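Local coordinates for protein cysteine desulfurase (Thermococcus onnurineus, PDB 5B87) that probably catalyses, with pyridoxal 5'-phosphate as cofactor, the transfer of sulfur from L-cysteine to a sulfur carrier, leaving L-alanine, at residues E36-D41 with H366-R371; K126-P131 with K170-A175; K176-Q181 with E203-V208. All coordinates share one frame; numbering follows the deposited sequence.

Interaction 1 of 3, residues E36-D41 with H366-R371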
loop_
_atom_site.group_PDB
_atom_site.type_symbol
_atom_site.label_atom_id
_atom_site.label_comp_id
_atom_site.label_asym_id
_atom_site.label_seq_id
_atom_site.Cartn_x
_atom_site.Cartn_y
_atom_site.Cartn_z
ATOM N N GLU B 36 27.305 10.930 4.162
ATOM C CA GLU B 36 27.067 11.203 5.557
ATOM C C GLU B 36 27.279 10.044 6.503
ATOM O O GLU B 36 27.788 10.240 7.565
ATOM C CB GLU B 36 25.658 11.740 5.771
ATOM C CG GLU B 36 25.258 12.919 4.924
ATOM C CD GLU B 36 25.992 14.187 5.281
ATOM O OE1 GLU B 36 26.819 14.643 4.476
ATOM O OE2 GLU B 36 25.741 14.735 6.366
ATOM N N VAL B 37 26.861 8.856 6.109
ATOM C CA VAL B 37 26.985 7.678 6.929
ATOM C C VAL B 37 27.496 6.493 6.157
ATOM O O VAL B 37 27.628 6.548 4.975
ATOM C CB VAL B 37 25.629 7.251 7.536
ATOM C CG1 VAL B 37 25.102 8.265 8.493
ATOM C CG2 VAL B 37 24.590 6.940 6.494
ATOM N N ILE B 38 27.762 5.420 6.869
ATOM C CA ILE B 38 28.156 4.158 6.304
ATOM C C ILE B 38 26.846 3.407 6.502
ATOM O O ILE B 38 26.491 3.099 7.606
ATOM C CB ILE B 38 29.351 3.571 7.040
ATOM C CG1 ILE B 38 30.603 4.312 6.629
ATOM C CG2 ILE B 38 29.544 2.121 6.699
ATOM C CD1 ILE B 38 31.873 3.756 7.206
ATOM N N TYR B 39 26.106 3.169 5.430
ATOM C CA TYR B 39 24.792 2.595 5.576
ATOM C C TYR B 39 24.913 1.079 5.371
ATOM O O TYR B 39 25.056 0.612 4.238
ATOM C CB TYR B 39 23.750 3.219 4.613
ATOM C CG TYR B 39 22.312 2.754 4.882
ATOM C CD1 TYR B 39 21.528 3.315 5.896
ATOM C CD2 TYR B 39 21.795 1.674 4.213
ATOM C CE1 TYR B 39 20.220 2.841 6.156
ATOM C CE2 TYR B 39 20.527 1.215 4.469
ATOM C CZ TYR B 39 19.746 1.805 5.451
ATOM O OH TYR B 39 18.463 1.337 5.619
ATOM N N PHE B 40 24.825 0.326 6.478
ATOM C CA PHE B 40 24.933 -1.119 6.472
ATOM C C PHE B 40 23.618 -1.772 6.988
ATOM O O PHE B 40 23.631 -2.832 7.665
ATOM C CB PHE B 40 26.156 -1.573 7.340
ATOM C CG PHE B 40 27.535 -1.476 6.682
ATOM C CD1 PHE B 40 27.752 -0.982 5.407
ATOM C CD2 PHE B 40 28.668 -1.870 7.434
ATOM C CE1 PHE B 40 29.051 -0.871 4.896
ATOM C CE2 PHE B 40 29.975 -1.806 6.913
ATOM C CZ PHE B 40 30.164 -1.294 5.645
ATOM N N ASP B 41 22.472 -1.164 6.681
ATOM C CA ASP B 41 21.202 -1.729 7.096
ATOM C C ASP B 41 20.240 -1.911 5.932
ATOM O O ASP B 41 19.045 -1.586 6.011
ATOM C CB ASP B 41 20.588 -0.830 8.184
ATOM C CG ASP B 41 19.469 -1.527 8.948
ATOM O OD1 ASP B 41 19.376 -2.797 8.893
ATOM O OD2 ASP B 41 18.663 -0.788 9.564
ATOM N N HIS B 366 29.791 6.171 15.665
ATOM C CA HIS B 366 30.812 6.361 14.596
ATOM C C HIS B 366 30.185 6.451 13.199
ATOM O O HIS B 366 30.852 6.239 12.194
ATOM C CB HIS B 366 31.827 5.222 14.598
ATOM C CG HIS B 366 32.784 5.251 15.743
ATOM N ND1 HIS B 366 32.441 4.833 17.012
ATOM C CD2 HIS B 366 34.093 5.588 15.797
ATOM C CE1 HIS B 366 33.490 4.942 17.808
ATOM N NE2 HIS B 366 34.504 5.391 17.094
ATOM N N SER B 367 28.890 6.744 13.123
ATOM C CA SER B 367 28.218 6.942 11.826
ATOM C C SER B 367 28.125 5.694 10.974
ATOM O O SER B 367 28.101 5.788 9.740
ATOM C CB SER B 367 28.857 8.113 11.037
ATOM O OG SER B 367 28.574 9.352 11.700
ATOM N N ILE B 368 28.082 4.531 11.614
ATOM C CA ILE B 368 27.894 3.277 10.904
ATOM C C ILE B 368 26.507 2.760 11.349
ATOM O O ILE B 368 26.321 2.489 12.534
ATOM C CB ILE B 368 28.989 2.268 11.249
ATOM C CG1 ILE B 368 30.315 2.657 10.604
ATOM C CG2 ILE B 368 28.615 0.846 10.830
ATOM C CD1 ILE B 368 31.537 2.130 11.316
ATOM N N MET B 369 25.579 2.631 10.379
ATOM C CA MET B 369 24.225 2.181 10.605
ATOM C C MET B 369 24.101 0.684 10.446
ATOM O O MET B 369 24.306 0.104 9.365
ATOM C CB MET B 369 23.216 2.851 9.622
ATOM C CG MET B 369 23.321 4.366 9.426
ATOM S SD MET B 369 23.052 5.429 10.833
ATOM C CE MET B 369 24.682 5.625 11.519
ATOM N N VAL B 370 23.687 0.045 11.520
ATOM C CA VAL B 370 23.637 -1.380 11.550
ATOM C C VAL B 370 22.346 -1.739 12.288
ATOM O O VAL B 370 21.807 -0.925 12.970
ATOM C CB VAL B 370 24.963 -1.804 12.211
ATOM C CG1 VAL B 370 24.769 -2.413 13.585
ATOM C CG2 VAL B 370 25.771 -2.679 11.309
ATOM N N ARG B 371 21.797 -2.920 12.101
ATOM C CA ARG B 371 20.620 -3.314 12.882
ATOM C C ARG B 371 20.958 -4.336 13.969
ATOM O O ARG B 371 21.858 -5.160 13.813
ATOM C CB ARG B 371 19.494 -3.852 12.005
ATOM C CG ARG B 371 18.111 -3.583 12.602
ATOM C CD ARG B 371 17.043 -3.264 11.568
ATOM N NE ARG B 371 16.010 -2.390 12.149
ATOM C CZ ARG B 371 15.735 -1.123 11.810
ATOM N NH1 ARG B 371 16.364 -0.497 10.826
ATOM N NH2 ARG B 371 14.778 -0.473 12.465
#
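With chi1 at -164°, the D41 carboxylate swings to the far side of CB from its own amide nitrogen; R371 also sets CG opposite its N and then bends at chi2. These turns bring the two charged groups together, and their planes are 25° apart, nearly coplanar. The salt bridge runs from R371 NH1 to D41 OD2 at 2.6 Å, on the syn lone pair of the oxygen and close to the guanidinium plane, while OD1 lies 3.3 Å from R371 CB. Both charges have further partners: D41 OD1 is bridged to R391 and OD2 accepts a bond from H72 of the second subunit, whose S75 takes R371 NH2. The carboxylate is thus gripped from several sides, which probably stabilises its negative charge. R371 also comes within about 4 Å of a bound alanine, which puts its side chain beside that ligand.

Earlier in both segments the chains pair as short parallel strands, I38 opposite I368 and Y39 opposite M369. M369 N reaches I38 O at 3.0 Å and nearly straight, I38 N reaches S367 O, and F40 N closes on M369 O at a more bent 134°. I38 and I368 lie side by side on one face, CB to CG1 3.8 Å. On the other, M369 folds so that CG meets Y39 CD1 at 4.1 Å and CE meets V37 CG1, crossing both side chains at about a right angle.

S367, with positive phi, closes helix 356-365 in a Schellman motif just before the strand. That helix packs on V370, helix 400-413 covers I38 and I368, and strand 389-393 lies along the other side of strand 368-373.

Interaction 2 of 3, residues K126-P131 with K170-A175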
loop_
_atom_site.group_PDB
_atom_site.type_symbol
_atom_site.label_atom_id
_atom_site.label_comp_id
_atom_site.label_asym_id
_atom_site.label_seq_id
_atom_site.Cartn_x
_atom_site.Cartn_y
_atom_site.Cartn_z
ATOM N N LYS B 126 -1.322 -30.365 4.322
ATOM C CA LYS B 126 -0.026 -29.991 4.818
ATOM C C LYS B 126 0.712 -28.892 4.104
ATOM O O LYS B 126 0.871 -28.911 2.919
ATOM C CB LYS B 126 0.834 -31.221 4.839
ATOM C CG LYS B 126 2.234 -30.990 5.302
ATOM C CD LYS B 126 3.184 -31.676 4.369
ATOM C CE LYS B 126 3.721 -32.933 4.963
ATOM N NZ LYS B 126 4.172 -33.836 3.903
ATOM N N ILE B 127 1.162 -27.933 4.882
ATOM C CA ILE B 127 1.921 -26.829 4.400
ATOM C C ILE B 127 3.288 -27.101 4.904
ATOM O O ILE B 127 3.448 -27.443 6.068
ATOM C CB ILE B 127 1.398 -25.499 4.960
ATOM C CG1 ILE B 127 0.022 -25.219 4.395
ATOM C CG2 ILE B 127 2.271 -24.329 4.528
ATOM C CD1 ILE B 127 -0.643 -24.047 5.067
ATOM N N VAL B 128 4.271 -26.982 4.023
ATOM C CA VAL B 128 5.644 -26.979 4.484
ATOM C C VAL B 128 6.425 -25.689 4.148
ATOM O O VAL B 128 6.340 -25.137 3.040
ATOM C CB VAL B 128 6.411 -28.249 4.107
ATOM C CG1 VAL B 128 5.544 -29.261 3.378
ATOM C CG2 VAL B 128 7.699 -27.960 3.361
ATOM N N THR B 129 7.194 -25.255 5.142
ATOM C CA THR B 129 8.040 -24.105 5.053
ATOM C C THR B 129 9.454 -24.422 5.633
ATOM O O THR B 129 9.764 -25.571 5.974
ATOM C CB THR B 129 7.355 -22.899 5.708
ATOM O OG1 THR B 129 8.045 -21.724 5.278
ATOM C CG2 THR B 129 7.366 -22.960 7.248
ATOM N N THR B 130 10.273 -23.403 5.743
ATOM C CA THR B 130 11.578 -23.569 6.304
ATOM C C THR B 130 11.491 -23.101 7.730
ATOM O O THR B 130 10.561 -22.427 8.081
ATOM C CB THR B 130 12.678 -22.832 5.522
ATOM O OG1 THR B 130 12.907 -21.543 6.066
ATOM C CG2 THR B 130 12.326 -22.693 4.098
ATOM N N PRO B 131 12.531 -23.493 8.552
ATOM C CA PRO B 131 12.431 -23.012 9.925
ATOM C C PRO B 131 13.041 -21.662 10.103
ATOM O O PRO B 131 13.108 -21.176 11.199
ATOM C CB PRO B 131 13.285 -23.988 10.681
ATOM C CG PRO B 131 14.415 -24.207 9.793
ATOM C CD PRO B 131 13.775 -24.374 8.474
ATOM N N LYS B 170 11.276 -35.631 1.467
ATOM C CA LYS B 170 10.261 -36.320 2.290
ATOM C C LYS B 170 9.149 -35.405 2.731
ATOM O O LYS B 170 7.955 -35.803 2.735
ATOM C CB LYS B 170 10.863 -36.925 3.572
ATOM C CG LYS B 170 11.828 -38.085 3.383
ATOM C CD LYS B 170 12.040 -38.799 4.721
ATOM C CE LYS B 170 13.065 -38.083 5.604
ATOM N NZ LYS B 170 12.779 -38.127 7.077
ATOM N N LYS B 171 9.501 -34.186 3.146
ATOM C CA LYS B 171 8.442 -33.285 3.660
ATOM C C LYS B 171 7.508 -32.790 2.548
ATOM O O LYS B 171 6.302 -32.622 2.753
ATOM C CB LYS B 171 9.030 -32.162 4.503
ATOM C CG LYS B 171 9.747 -32.700 5.732
ATOM C CD LYS B 171 9.209 -32.096 7.017
ATOM C CE LYS B 171 9.751 -32.805 8.240
ATOM N NZ LYS B 171 11.014 -32.199 8.681
ATOM N N ILE B 172 8.041 -32.627 1.354
ATOM C CA ILE B 172 7.255 -32.037 0.278
ATOM C C ILE B 172 6.338 -33.089 -0.320
ATOM O O ILE B 172 5.254 -32.737 -0.823
ATOM C CB ILE B 172 8.162 -31.308 -0.776
ATOM C CG1 ILE B 172 8.791 -30.065 -0.149
ATOM C CG2 ILE B 172 7.385 -30.897 -2.017
ATOM C CD1 ILE B 172 9.983 -29.505 -0.896
ATOM N N LYS B 173 6.748 -34.341 -0.298
ATOM C CA LYS B 173 5.972 -35.418 -0.875
ATOM C C LYS B 173 4.462 -35.261 -0.858
ATOM O O LYS B 173 3.832 -35.220 -1.909
ATOM C CB LYS B 173 6.366 -36.747 -0.280
ATOM C CG LYS B 173 5.681 -37.920 -0.939
ATOM C CD LYS B 173 6.672 -38.823 -1.621
ATOM C CE LYS B 173 6.177 -39.197 -2.987
ATOM N NZ LYS B 173 7.269 -39.714 -3.827
ATOM N N GLY B 174 3.878 -35.174 0.314
ATOM C CA GLY B 174 2.446 -35.027 0.385
ATOM C C GLY B 174 2.001 -33.631 0.742
ATOM O O GLY B 174 1.045 -33.455 1.462
ATOM N N ALA B 175 2.696 -32.631 0.235
ATOM C CA ALA B 175 2.344 -31.268 0.557
ATOM C C ALA B 175 1.437 -30.599 -0.438
ATOM O O ALA B 175 1.555 -30.748 -1.634
ATOM C CB ALA B 175 3.575 -30.421 0.820
HETATM O O HOH W 1 -1.392 -31.908 1.976
#
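K126 lays its aliphatic chain along the turn that follows helix 165-172: CD passes 3.8 Å from A175 CB, and the tip goes on to the end of the helix. CG sets out anti to the backbone N (chi1 179°), and bends at chi2 and chi3 then carry NZ to K171 O at 2.7 Å. The ammonium approaches with a C=O...N angle of 141°, tilted 27° from the carbonyl plane. The acceptor belongs to the last helical turn, where carbonyls begin to lack partners within the helix, and a positive charge at this C-terminal end is likely to be welcome to the helix dipole. Shortened to an alanine here, the side chain would lose NZ and CD, and K171 O would probably be left without the ammonium now bonded to it and A175 CB without its methylene neighbour.

The backbone of K126 takes part as well. Its N gives a hydrogen bond to a water at 2.8 Å, and the water in turn donates to G174 O, joining the strand start to the turn. Within that turn A175 N bonds to I172 O, holding the chain close to the helix end.

Two residues along the strand, V128 points the same way and supplies the apolar part. Its CG1 lies 3.4 Å from A175 CB, shorter than usual, though the eclipsed chi1 of V128 makes the exact closeness doubtful; its CG2 meets I172 CG1 at 4.2 Å. I172 also leans on V178 and on I199 of helix 193-203.

Helix 165-172 thus ends against strand 126-129 and leads through this turn into the neighbouring parallel strand 177-181, an arrangement typical of the alpha/beta large domain of fold-type I pyridoxal-phosphate enzymes.

Interaction 3 of 3, residues K176-Q181 with E203-V208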
loop_
_atom_site.group_PDB
_atom_site.type_symbol
_atom_site.label_atom_id
_atom_site.label_comp_id
_atom_site.label_asym_id
_atom_site.label_seq_id
_atom_site.Cartn_x
_atom_site.Cartn_y
_atom_site.Cartn_z
ATOM N N LYS B 176 0.522 -29.845 0.116
ATOM C CA LYS B 176 -0.417 -29.088 -0.638
ATOM C C LYS B 176 0.235 -27.790 -1.099
ATOM O O LYS B 176 0.041 -27.346 -2.196
ATOM C CB LYS B 176 -1.613 -28.802 0.256
ATOM C CG LYS B 176 -2.811 -28.208 -0.427
ATOM C CD LYS B 176 -3.343 -29.117 -1.488
ATOM C CE LYS B 176 -4.842 -29.250 -1.405
ATOM N NZ LYS B 176 -5.428 -28.887 -2.712
ATOM N N LEU B 177 1.016 -27.204 -0.229
ATOM C CA LEU B 177 1.698 -25.922 -0.476
ATOM C C LEU B 177 3.064 -25.885 0.200
ATOM O O LEU B 177 3.227 -26.366 1.315
ATOM C CB LEU B 177 0.826 -24.774 0.036
ATOM C CG LEU B 177 1.292 -23.362 -0.324
ATOM C CD1 LEU B 177 0.095 -22.456 -0.569
ATOM C CD2 LEU B 177 2.138 -22.751 0.764
ATOM N N VAL B 178 4.041 -25.342 -0.500
ATOM C CA VAL B 178 5.374 -25.093 0.050
ATOM C C VAL B 178 5.712 -23.594 -0.055
ATOM O O VAL B 178 5.548 -23.010 -1.096
ATOM C CB VAL B 178 6.408 -25.913 -0.703
ATOM C CG1 VAL B 178 7.782 -25.742 -0.088
ATOM C CG2 VAL B 178 6.004 -27.367 -0.678
ATOM N N ALA B 179 6.159 -23.001 1.031
ATOM C CA ALA B 179 6.408 -21.569 1.113
ATOM C C ALA B 179 7.843 -21.445 1.623
ATOM O O ALA B 179 8.151 -21.975 2.705
ATOM C CB ALA B 179 5.431 -20.896 2.066
ATOM N N VAL B 180 8.723 -20.823 0.816
ATOM C CA VAL B 180 10.101 -20.643 1.210
ATOM C C VAL B 180 10.676 -19.302 0.825
ATOM O O VAL B 180 10.446 -18.791 -0.253
ATOM C CB VAL B 180 11.073 -21.716 0.664
ATOM C CG1 VAL B 180 10.684 -23.121 1.164
ATOM C CG2 VAL B 180 11.168 -21.683 -0.857
ATOM N N GLN B 181 11.551 -18.833 1.679
ATOM C CA GLN B 181 12.285 -17.631 1.466
ATOM C C GLN B 181 13.470 -17.939 0.522
ATOM O O GLN B 181 14.031 -18.994 0.570
ATOM C CB GLN B 181 12.772 -17.098 2.804
ATOM C CG GLN B 181 13.953 -17.862 3.360
ATOM C CD GLN B 181 14.308 -17.553 4.786
ATOM O OE1 GLN B 181 13.637 -16.826 5.457
ATOM N NE2 GLN B 181 15.382 -18.120 5.245
ATOM N N GLU B 203 6.083 -33.216 -6.978
ATOM C CA GLU B 203 5.082 -33.613 -6.046
ATOM C C GLU B 203 3.700 -32.928 -6.150
ATOM O O GLU B 203 2.806 -33.286 -5.381
ATOM C CB GLU B 203 5.671 -33.528 -4.625
ATOM C CG GLU B 203 6.958 -34.373 -4.444
ATOM C CD GLU B 203 6.746 -35.892 -4.602
ATOM O OE1 GLU B 203 5.590 -36.352 -4.704
ATOM O OE2 GLU B 203 7.746 -36.642 -4.617
ATOM N N GLY B 204 3.495 -32.004 -7.111
ATOM C CA GLY B 204 2.212 -31.334 -7.266
ATOM C C GLY B 204 1.855 -30.418 -6.106
ATOM O O GLY B 204 0.680 -30.220 -5.801
ATOM N N ALA B 205 2.853 -29.800 -5.512
ATOM C CA ALA B 205 2.637 -28.860 -4.444
ATOM C C ALA B 205 2.771 -27.441 -4.959
ATOM O O ALA B 205 3.623 -27.172 -5.779
ATOM C CB ALA B 205 3.659 -29.086 -3.368
ATOM N N ILE B 206 1.940 -26.531 -4.471
ATOM C CA ILE B 206 2.071 -25.161 -4.902
ATOM C C ILE B 206 3.301 -24.563 -4.218
ATOM O O ILE B 206 3.531 -24.778 -3.052
ATOM C CB ILE B 206 0.781 -24.326 -4.848
ATOM C CG1 ILE B 206 0.774 -23.363 -3.698
ATOM C CG2 ILE B 206 -0.459 -25.175 -4.800
ATOM C CD1 ILE B 206 0.161 -22.065 -4.088
ATOM N N PHE B 207 4.077 -23.827 -4.992
ATOM C CA PHE B 207 5.309 -23.245 -4.553
ATOM C C PHE B 207 5.294 -21.728 -4.489
ATOM O O PHE B 207 5.114 -21.079 -5.464
ATOM C CB PHE B 207 6.389 -23.759 -5.480
ATOM C CG PHE B 207 7.774 -23.572 -4.987
ATOM C CD1 PHE B 207 8.158 -24.008 -3.749
ATOM C CD2 PHE B 207 8.701 -22.979 -5.792
ATOM C CE1 PHE B 207 9.443 -23.837 -3.333
ATOM C CE2 PHE B 207 9.980 -22.798 -5.373
ATOM C CZ PHE B 207 10.356 -23.232 -4.150
ATOM N N VAL B 208 5.477 -21.192 -3.301
ATOM C CA VAL B 208 5.516 -19.806 -3.057
ATOM C C VAL B 208 6.907 -19.436 -2.542
ATOM O O VAL B 208 7.438 -20.073 -1.609
ATOM C CB VAL B 208 4.340 -19.251 -2.191
ATOM C CG1 VAL B 208 3.312 -20.278 -1.795
ATOM C CG2 VAL B 208 4.770 -18.350 -1.057
HETATM O O HOH W 2 -1.398 -28.522 -4.315
#
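L177 and I206 meet on one face of the sheet at the apolar centre: CD1 of L177 lies 3.3 Å from CG1 of I206, shorter than usual, though the off-rotamer torsions of both side chains make the exact closeness doubtful. The second branch of L177, CD2, turns to V208 CG1 at 3.7 Å, and V208 CG2 goes on to A179 CB on the same face. The opposite face carries V178 and F207. A chi1 of -164° takes the F207 ring away from its own N and across towards the other strand; V178 CB then lies in the ring plane at its edge, 4.0 Å from CD1, and V180 CG2 is 3.7 Å from F207 CE1. V178 CG2 also touches A205 CB.

The strands are parallel, their axes 4.7 Å apart at 14°, and are the two strands of a beta-alpha-beta crossover in which helix 193-203 returns the chain. G204, with positive phi, ends that helix in a Schellman motif and leads into strand 206-210.

The backbone ladder between the faces is regular. V178 N bonds to I206 O at 2.7 Å, nearly straight, V208 N to V178 O, and V180 N to V208 O. Weaker CA-H...O contacts from L177, F207 and A179 lie alongside. At the strand start the pattern changes: I206 N reaches K176 O at 3.1 Å, the donor 37° out of the carbonyl plane. A water also donates to K176 O at 2.8 Å and, more loosely, to G204 O.

In the fold
Interactions 2 and 3 are neighbours, their centres about 8 Å apart, and share one seven-stranded sheet: strand 126-129 lies beside 177-181, with V128 O and A179 N 2.9 Å apart in a probable hydrogen bond. Interaction 1 belongs to a separate four-stranded sheet across the chain's centre, about 39 and 37 Å from the other two centres, and closes the loop in which both are nested. Interactions 1 and 3 are buried strand pairs; interaction 2, partly exposed, combines a lysine-to-carbonyl bond at a helix end with a small apolar patch. Interaction 1 has a salt bridge and meets the second subunit, which does not touch interaction 3, almost wholly apolar beyond its backbone bonds.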